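Local coordinates for protein diol-dehydratase (Roseburia inulinivorans, PDB 5I2A) that dehydrates 1,2-propanediol without vitamin B12, probably acting as a lyase of the glycyl radical enzyme family, at residues A31-A34 against E35-E39; F111-E115 against E116-R120; G481-E484 against S485-S488. All coordinates share one frame; numbering follows the deposited sequence. Where two conformers were deposited one is given.

Contact 1. Residues A31-A34 against E35-E39; sequences AARA and ELITE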
loop_
_atom_site.group_PDB
_atom_site.type_symbol
_atom_site.label_atom_id
_atom_site.label_comp_id
_atom_site.label_asym_id
_atom_site.label_seq_id
_atom_site.Cartn_x
_atom_site.Cartn_y
_atom_site.Cartn_z
ATOM N N ALA A 31 -8.885 10.958 27.226
ATOM C CA ALA A 31 -9.555 10.264 26.129
ATOM C C ALA A 31 -9.784 11.122 24.891
ATOM O O ALA A 31 -10.186 10.599 23.860
ATOM C CB ALA A 31 -10.889 9.712 26.613
ATOM N N ALA A 32 -9.540 12.427 24.988
ATOM C CA ALA A 32 -9.913 13.332 23.906
ATOM C C ALA A 32 -9.261 12.980 22.547
ATOM O O ALA A 32 -9.933 13.025 21.528
ATOM C CB ALA A 32 -9.583 14.758 24.279
ATOM N N ARG A 33 -7.971 12.657 22.527
ATOM C CA ARG A 33 -7.314 12.341 21.250
ATOM C C ARG A 33 -7.972 11.143 20.572
ATOM O O ARG A 33 -8.217 11.158 19.369
ATOM C CB ARG A 33 -5.815 12.056 21.427
ATOM C CG ARG A 33 -5.062 11.969 20.088
ATOM C CD ARG A 33 -3.572 11.619 20.248
ATOM N NE ARG A 33 -2.935 11.473 18.939
ATOM C CZ ARG A 33 -3.076 10.405 18.153
ATOM N NH1 ARG A 33 -3.807 9.374 18.552
ATOM N NH2 ARG A 33 -2.458 10.357 16.976
ATOM N N ALA A 34 -8.240 10.107 21.355
ATOM C CA ALA A 34 -8.807 8.881 20.811
ATOM C C ALA A 34 -10.180 9.169 20.222
ATOM O O ALA A 34 -10.522 8.668 19.158
ATOM C CB ALA A 34 -8.888 7.810 21.881
ATOM N N GLU A 35 -10.958 10.002 20.905
ATOM C CA GLU A 35 -12.262 10.394 20.380
ATOM C C GLU A 35 -12.128 11.172 19.072
ATOM O O GLU A 35 -12.873 10.943 18.127
ATOM C CB GLU A 35 -13.030 11.232 21.407
ATOM C CG GLU A 35 -13.491 10.401 22.588
ATOM C CD GLU A 35 -14.316 11.189 23.588
ATOM O OE1 GLU A 35 -14.156 12.416 23.671
ATOM O OE2 GLU A 35 -15.135 10.563 24.281
ATOM N N LEU A 36 -11.175 12.090 19.016
ATOM C CA LEU A 36 -11.039 12.933 17.846
ATOM C C LEU A 36 -10.468 12.192 16.627
ATOM O O LEU A 36 -10.896 12.444 15.505
ATOM C CB LEU A 36 -10.183 14.156 18.171
ATOM C CG LEU A 36 -10.849 15.141 19.149
ATOM C CD1 LEU A 36 -9.837 16.160 19.657
ATOM C CD2 LEU A 36 -12.051 15.837 18.504
ATOM N N ILE A 37 -9.527 11.278 16.836
ATOM C CA ILE A 37 -8.980 10.536 15.699
ATOM C C ILE A 37 -10.058 9.596 15.142
ATOM O O ILE A 37 -10.197 9.456 13.928
ATOM C CB ILE A 37 -7.687 9.769 16.068
ATOM C CG1 ILE A 37 -6.988 9.275 14.800
ATOM C CG2 ILE A 37 -7.949 8.638 17.071
ATOM C CD1 ILE A 37 -5.634 8.645 15.057
ATOM N N THR A 38 -10.849 9.005 16.031
ATOM C CA THR A 38 -11.960 8.148 15.639
ATOM C C THR A 38 -13.026 8.918 14.866
ATOM O O THR A 38 -13.498 8.479 13.834
ATOM C CB THR A 38 -12.590 7.495 16.863
ATOM O OG1 THR A 38 -11.635 6.609 17.447
ATOM C CG2 THR A 38 -13.828 6.699 16.488
ATOM N N GLU A 39 -13.380 10.085 15.373
ATOM C CA GLU A 39 -14.318 10.975 14.710
ATOM C C GLU A 39 -13.875 11.321 13.289
ATOM O O GLU A 39 -14.666 11.282 12.350
ATOM C CB GLU A 39 -14.455 12.246 15.531
ATOM C CG GLU A 39 -15.699 13.030 15.319
ATOM C CD GLU A 39 -15.971 13.916 16.518
ATOM O OE1 GLU A 39 -15.339 14.985 16.631
ATOM O OE2 GLU A 39 -16.793 13.517 17.367
#
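The chain from Ala-31 runs into helix 32-43, with the N-H groups of Glu-35, Leu-36, Ile-37 and Thr-38 each bonded to the carbonyl four residues back; the Ile-37 N to Arg-33 O bond measures 2.9 Å with an N-H...O angle of 163°. Ala-34 O, in the last of these pairs, also has a hydroxyl beside it. Thr-38 N donates to it at 3.2 Å, and Thr-38 OG1 lies 2.9 Å from the same Ala-34 O because chi1 (-66°) turns the hydroxyl back beside its own backbone N. Thr-38 OG1 also has Ala-124 O and Trp-128 NE1 as hydrogen-bond partners outside the segment. The side chains of Arg-33 and Ile-37 cross obliquely, Ile-37 CD1 lying 4.0 Å from Arg-33 NH1, and Ile-37 CG2 rests 3.3 Å from Ala-34 O. The guanidinium itself is held by a salt bridge to Glu-90 and by the carbonyls of Thr-87 and Ile-278. With an alanine here in place of Ile-37, CG2 and CD1 are gone, which would probably open a gap against Ala-56 of helix 49-63 and leave the guanidinium without this apolar contact. Glu-35 CG passes 3.5 Å from Ala-31 O, its chain extended toward a salt bridge with Arg-120. Ala-31 and Ala-34 lie against Leu-121 of helix 115-125, while Leu-36 and Ile-37 lie against helix 49-63. Such i to i+4 spacing, with different residues serving two neighbouring helices, is typical of a packed alpha-helix in a helix-rich fold.

Contact 2. Residues F111-E115 against E116-R120; sequences FYISE and ETKKR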
loop_
_atom_site.group_PDB
_atom_site.type_symbol
_atom_site.label_atom_id
_atom_site.label_comp_id
_atom_site.label_asym_id
_atom_site.label_seq_id
_atom_site.Cartn_x
_atom_site.Cartn_y
_atom_site.Cartn_z
ATOM N N PHE A 111 -0.515 5.331 36.109
ATOM C CA PHE A 111 -1.306 6.452 35.603
ATOM C C PHE A 111 -2.713 6.408 36.202
ATOM O O PHE A 111 -3.313 5.337 36.278
ATOM C CB PHE A 111 -1.442 6.413 34.073
ATOM C CG PHE A 111 -0.239 6.894 33.314
ATOM C CD1 PHE A 111 0.856 6.068 33.120
ATOM C CD2 PHE A 111 -0.231 8.154 32.744
ATOM C CE1 PHE A 111 1.961 6.497 32.388
ATOM C CE2 PHE A 111 0.877 8.598 32.023
ATOM C CZ PHE A 111 1.975 7.760 31.846
ATOM N N TYR A 112 -3.255 7.559 36.589
ATOM C CA TYR A 112 -4.657 7.615 36.992
ATOM C C TYR A 112 -5.552 7.622 35.763
ATOM O O TYR A 112 -5.233 8.252 34.770
ATOM C CB TYR A 112 -4.944 8.849 37.860
ATOM C CG TYR A 112 -6.430 9.108 38.078
ATOM C CD1 TYR A 112 -7.201 8.263 38.866
ATOM C CD2 TYR A 112 -7.054 10.198 37.497
ATOM C CE1 TYR A 112 -8.568 8.502 39.070
ATOM C CE2 TYR A 112 -8.409 10.444 37.686
ATOM C CZ TYR A 112 -9.157 9.596 38.474
ATOM O OH TYR A 112 -10.491 9.856 38.654
ATOM N N ILE A 113 -6.663 6.897 35.825
ATOM C CA ILE A 113 -7.672 6.979 34.784
ATOM C C ILE A 113 -9.077 6.946 35.409
ATOM O O ILE A 113 -9.397 6.066 36.205
ATOM C CB ILE A 113 -7.501 5.847 33.726
ATOM C CG1 ILE A 113 -8.534 5.990 32.607
ATOM C CG2 ILE A 113 -7.561 4.463 34.369
ATOM C CD1 ILE A 113 -8.327 4.987 31.440
ATOM N N SER A 114 -9.895 7.932 35.054
ATOM C CA SER A 114 -11.212 8.096 35.664
ATOM C C SER A 114 -12.201 7.123 35.063
ATOM O O SER A 114 -11.955 6.571 33.994
ATOM C CB SER A 114 -11.725 9.520 35.484
ATOM O OG SER A 114 -12.106 9.754 34.138
ATOM N N GLU A 115 -13.327 6.927 35.748
ATOM C CA GLU A 115 -14.361 6.033 35.251
ATOM C C GLU A 115 -14.922 6.568 33.951
ATOM O O GLU A 115 -15.207 5.804 33.044
ATOM C CB GLU A 115 -15.486 5.838 36.283
ATOM C CG GLU A 115 -15.048 5.073 37.530
ATOM C CD GLU A 115 -14.356 3.768 37.195
ATOM O OE1 GLU A 115 -13.179 3.599 37.571
ATOM O OE2 GLU A 115 -14.981 2.914 36.541
ATOM N N GLU A 116 -15.077 7.882 33.847
ATOM C CA GLU A 116 -15.614 8.450 32.619
ATOM C C GLU A 116 -14.615 8.296 31.463
ATOM O O GLU A 116 -15.013 8.070 30.320
ATOM C CB GLU A 116 -15.986 9.918 32.819
ATOM C CG GLU A 116 -16.584 10.586 31.588
ATOM C CD GLU A 116 -17.935 10.012 31.179
ATOM O OE1 GLU A 116 -18.603 9.354 32.013
ATOM O OE2 GLU A 116 -18.334 10.226 30.015
ATOM N N THR A 117 -13.322 8.405 31.757
ATOM C CA THR A 117 -12.312 8.216 30.713
ATOM C C THR A 117 -12.336 6.772 30.212
ATOM O O THR A 117 -12.299 6.547 29.015
ATOM C CB THR A 117 -10.908 8.600 31.199
ATOM O OG1 THR A 117 -10.874 10.012 31.426
ATOM C CG2 THR A 117 -9.833 8.251 30.141
ATOM N N LYS A 118 -12.457 5.803 31.116
ATOM C CA LYS A 118 -12.594 4.411 30.703
ATOM C C LYS A 118 -13.759 4.228 29.724
ATOM O O LYS A 118 -13.611 3.587 28.681
ATOM C CB LYS A 118 -12.792 3.496 31.906
ATOM C CG LYS A 118 -11.607 3.419 32.873
ATOM C CD LYS A 118 -12.004 2.599 34.094
ATOM C CE LYS A 118 -10.972 2.653 35.216
ATOM N NZ LYS A 118 -11.403 1.784 36.364
ATOM N N LYS A 119 -14.916 4.794 30.062
ATOM C CA LYS A 119 -16.091 4.655 29.205
ATOM C C LYS A 119 -15.870 5.285 27.839
ATOM O O LYS A 119 -16.250 4.716 26.823
ATOM C CB LYS A 119 -17.332 5.266 29.864
ATOM C CG LYS A 119 -17.772 4.549 31.139
ATOM C CD LYS A 119 -17.494 3.037 31.078
ATOM C CE LYS A 119 -18.543 2.281 30.245
ATOM N NZ LYS A 119 -18.413 0.797 30.365
ATOM N N ARG A 120 -15.264 6.465 27.818
ATOM C CA ARG A 120 -15.004 7.134 26.560
ATOM C C ARG A 120 -14.001 6.373 25.687
ATOM O O ARG A 120 -14.166 6.311 24.475
ATOM C CB ARG A 120 -14.511 8.542 26.818
ATOM C CG ARG A 120 -15.532 9.387 27.546
ATOM C CD ARG A 120 -15.436 10.816 27.122
ATOM N NE ARG A 120 -14.526 11.565 27.936
ATOM C CZ ARG A 120 -13.782 12.575 27.511
ATOM N NH1 ARG A 120 -13.798 12.951 26.243
ATOM N NH2 ARG A 120 -13.008 13.203 28.375
HETATM O O HOH W 1 -8.891 10.035 33.169
#
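Ser-114 is the N-cap of helix 115-125, and Thr-117, three residues on, meets it across the first turn. The evidence for the cap is its place just before the helix and the first regular helical bond, from Lys-118 N to Ser-114 O, which Lys-119 N to Glu-115 O continues. Separately, a hydrogen bond of 3.0 Å joins Ser-114 OG and Thr-117 OG1; a chi1 of 72° sets the serine oxygen between the backbone N and the carbonyl carbon, and Thr-117 turns OG1 back to meet it. A water lies at the same end, accepting from Thr-117 OG1 at 2.6 Å and from Ser-114 N at 3.0 Å, so the threonine hydroxyl reaches the N-cap amide through solvent. Beside it, Ile-113 lays its apolar branch across the turn: CG1 touches Thr-117 CG2 at 3.6 Å, and CD1 comes to 3.9 Å from Lys-118 CG, the side chains crossing obliquely. Lys-118 is extended beyond CG and runs alongside Glu-115, the two pointing the same way. Glu-115 bends at chi2 (-52°), bringing OE1 within 2.8 Å of Lys-118 NZ, a salt bridge that meets the oxygen on its syn side, 18° out of the carboxylate plane. Lys-118 NZ has a second carboxylate in Glu-101, so the ammonium group ties the turn to the loop ahead of it. Glu-115 and Glu-116 place negative charge in the first turn, which would probably suit the positive end of the helix dipole. Serine N-cap, apolar residue just before it meeting the aliphatic part of a first-turn residue, and an i to i+3 ion pair together are characteristic of a helix N terminus emerging from a loop.

Contact 3. Residues G481-E484 against S485-S488; sequences GNVE and SFQS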
loop_
_atom_site.group_PDB
_atom_site.type_symbol
_atom_site.label_atom_id
_atom_site.label_comp_id
_atom_site.label_asym_id
_atom_site.label_seq_id
_atom_site.Cartn_x
_atom_site.Cartn_y
_atom_site.Cartn_z
ATOM N N GLY A 481 22.993 -29.185 18.717
ATOM C CA GLY A 481 23.668 -30.369 19.225
ATOM C C GLY A 481 23.633 -30.524 20.732
ATOM O O GLY A 481 23.531 -29.547 21.468
ATOM N N ASN A 482 23.691 -31.768 21.194
ATOM C CA ASN A 482 23.808 -32.036 22.617
ATOM C C ASN A 482 25.070 -31.364 23.155
ATOM O O ASN A 482 26.167 -31.613 22.663
ATOM C CB ASN A 482 23.842 -33.542 22.886
ATOM C CG ASN A 482 23.696 -33.870 24.357
ATOM O OD1 ASN A 482 24.491 -33.423 25.190
ATOM N ND2 ASN A 482 22.663 -34.631 24.691
ATOM N N VAL A 483 24.911 -30.510 24.159
ATOM C CA VAL A 483 26.018 -29.680 24.626
ATOM C C VAL A 483 27.173 -30.515 25.193
ATOM O O VAL A 483 28.332 -30.099 25.150
ATOM C CB VAL A 483 25.542 -28.653 25.689
ATOM C CG1 VAL A 483 25.148 -29.348 26.985
ATOM C CG2 VAL A 483 26.606 -27.600 25.933
ATOM N N GLU A 484 26.858 -31.705 25.693
ATOM C CA GLU A 484 27.879 -32.591 26.243
ATOM C C GLU A 484 28.641 -33.346 25.165
ATOM O O GLU A 484 29.635 -34.005 25.459
ATOM C CB GLU A 484 27.251 -33.578 27.222
ATOM C CG GLU A 484 26.697 -32.898 28.437
ATOM C CD GLU A 484 26.111 -33.866 29.426
ATOM O OE1 GLU A 484 24.884 -33.812 29.658
ATOM O OE2 GLU A 484 26.882 -34.666 29.984
ATOM N N SER A 485 28.194 -33.235 23.916
ATOM C CA SER A 485 28.911 -33.863 22.809
ATOM C C SER A 485 30.007 -32.965 22.223
ATOM O O SER A 485 30.845 -33.431 21.460
ATOM C CB SER A 485 27.937 -34.266 21.699
ATOM O OG SER A 485 27.490 -33.135 20.963
ATOM N N PHE A 486 30.004 -31.678 22.564
ATOM C CA PHE A 486 31.015 -30.766 22.019
ATOM C C PHE A 486 32.404 -31.148 22.510
ATOM O O PHE A 486 32.602 -31.358 23.701
ATOM C CB PHE A 486 30.701 -29.318 22.397
ATOM C CG PHE A 486 29.440 -28.789 21.768
ATOM C CD1 PHE A 486 29.109 -29.119 20.462
ATOM C CD2 PHE A 486 28.589 -27.971 22.479
ATOM C CE1 PHE A 486 27.948 -28.642 19.877
ATOM C CE2 PHE A 486 27.417 -27.494 21.896
ATOM C CZ PHE A 486 27.101 -27.839 20.592
ATOM N N GLN A 487 33.363 -31.226 21.593
ATOM C CA GLN A 487 34.698 -31.723 21.927
ATOM C C GLN A 487 35.697 -30.614 22.212
ATOM O O GLN A 487 36.792 -30.875 22.704
ATOM C CB GLN A 487 35.240 -32.601 20.794
ATOM C CG GLN A 487 34.375 -33.808 20.459
ATOM C CD GLN A 487 34.409 -34.881 21.531
ATOM O OE1 GLN A 487 35.479 -35.290 21.981
ATOM N NE2 GLN A 487 33.235 -35.345 21.945
ATOM N N SER A 488 35.340 -29.379 21.888
ATOM C CA SER A 488 36.253 -28.258 22.096
ATOM C C SER A 488 35.487 -26.982 22.376
ATOM O O SER A 488 34.289 -26.901 22.091
ATOM C CB SER A 488 37.141 -28.052 20.878
ATOM O OG SER A 488 36.359 -27.639 19.769
HETATM O O HOH W 2 31.049 -30.675 25.663
#
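Asn-482 O takes two donors from Ser-485, and the carbonyl lies at the start of a type I beta turn over which an Asx turn is laid. Ser-485 OG reaches it at 2.6 Å in the carbonyl plane, its chi1 of 75° bringing the hydroxyl round to that oxygen. Ser-485 N reaches it at 2.9 Å from above the plane, 52° out of it, and this bond closes the beta turn. The backbone angles of Val-483 and Glu-484, both in the helical region, fit the type I assignment. A weak bond from Phe-486 N to Val-483 O overlaps the first turn, one residue on. Over one face of the Phe-486 ring sits Asn-482 O, 4.2 Å above its centre. Val-483 approaches the same ring with CG2, 4.0 Å from Phe-486 CD2, the two side chains crossing at about a right angle; CG2 stands anti to the backbone N of Val-483, which sends it there. Both residues continue onto Phe-492 of helix 489-521, and Val-483 also touches Met-580 and Lys-584 of helix 580-588, so this exposed loop is fixed to two helices by its apolar members. Outward again, Asn-468 OD1 holds Gly-481 N. Gly-481 has backbone angles at which a CB would collide with the carbonyl O before it. Gln-487 NE2 turns back to Ser-485 O, and Ser-488 caps the next helix at Glu-491 N. The Asx turn is closed by Asn-482 OD1, which accepts Glu-484 N at 3.0 Å in its carbonyl plane, while one water donates to Val-483 O at 2.8 Å and to Phe-486 O at 2.6 Å.

In the fold
Each contact is local, lying in one unbroken stretch of chain, so none closes a long loop; the three follow in series, neither nested nor crossed. Contact 1 comes first, in the early turns of helix 32-43, and contact 2 follows where the chain enters helix 115-125. Their centres are 14 Å apart, and they touch: Glu-35 pairs with Arg-120 in a salt bridge, and Ala-31 packs on Arg-120 and Thr-117, joining the two helices. Contact 3, far along the chain, turns the loop between strand 474-475 and helix 489-521. Its nearest atoms are about 47 Å from contact 1 and about 43 Å from contact 2, at a distant surface of the chain.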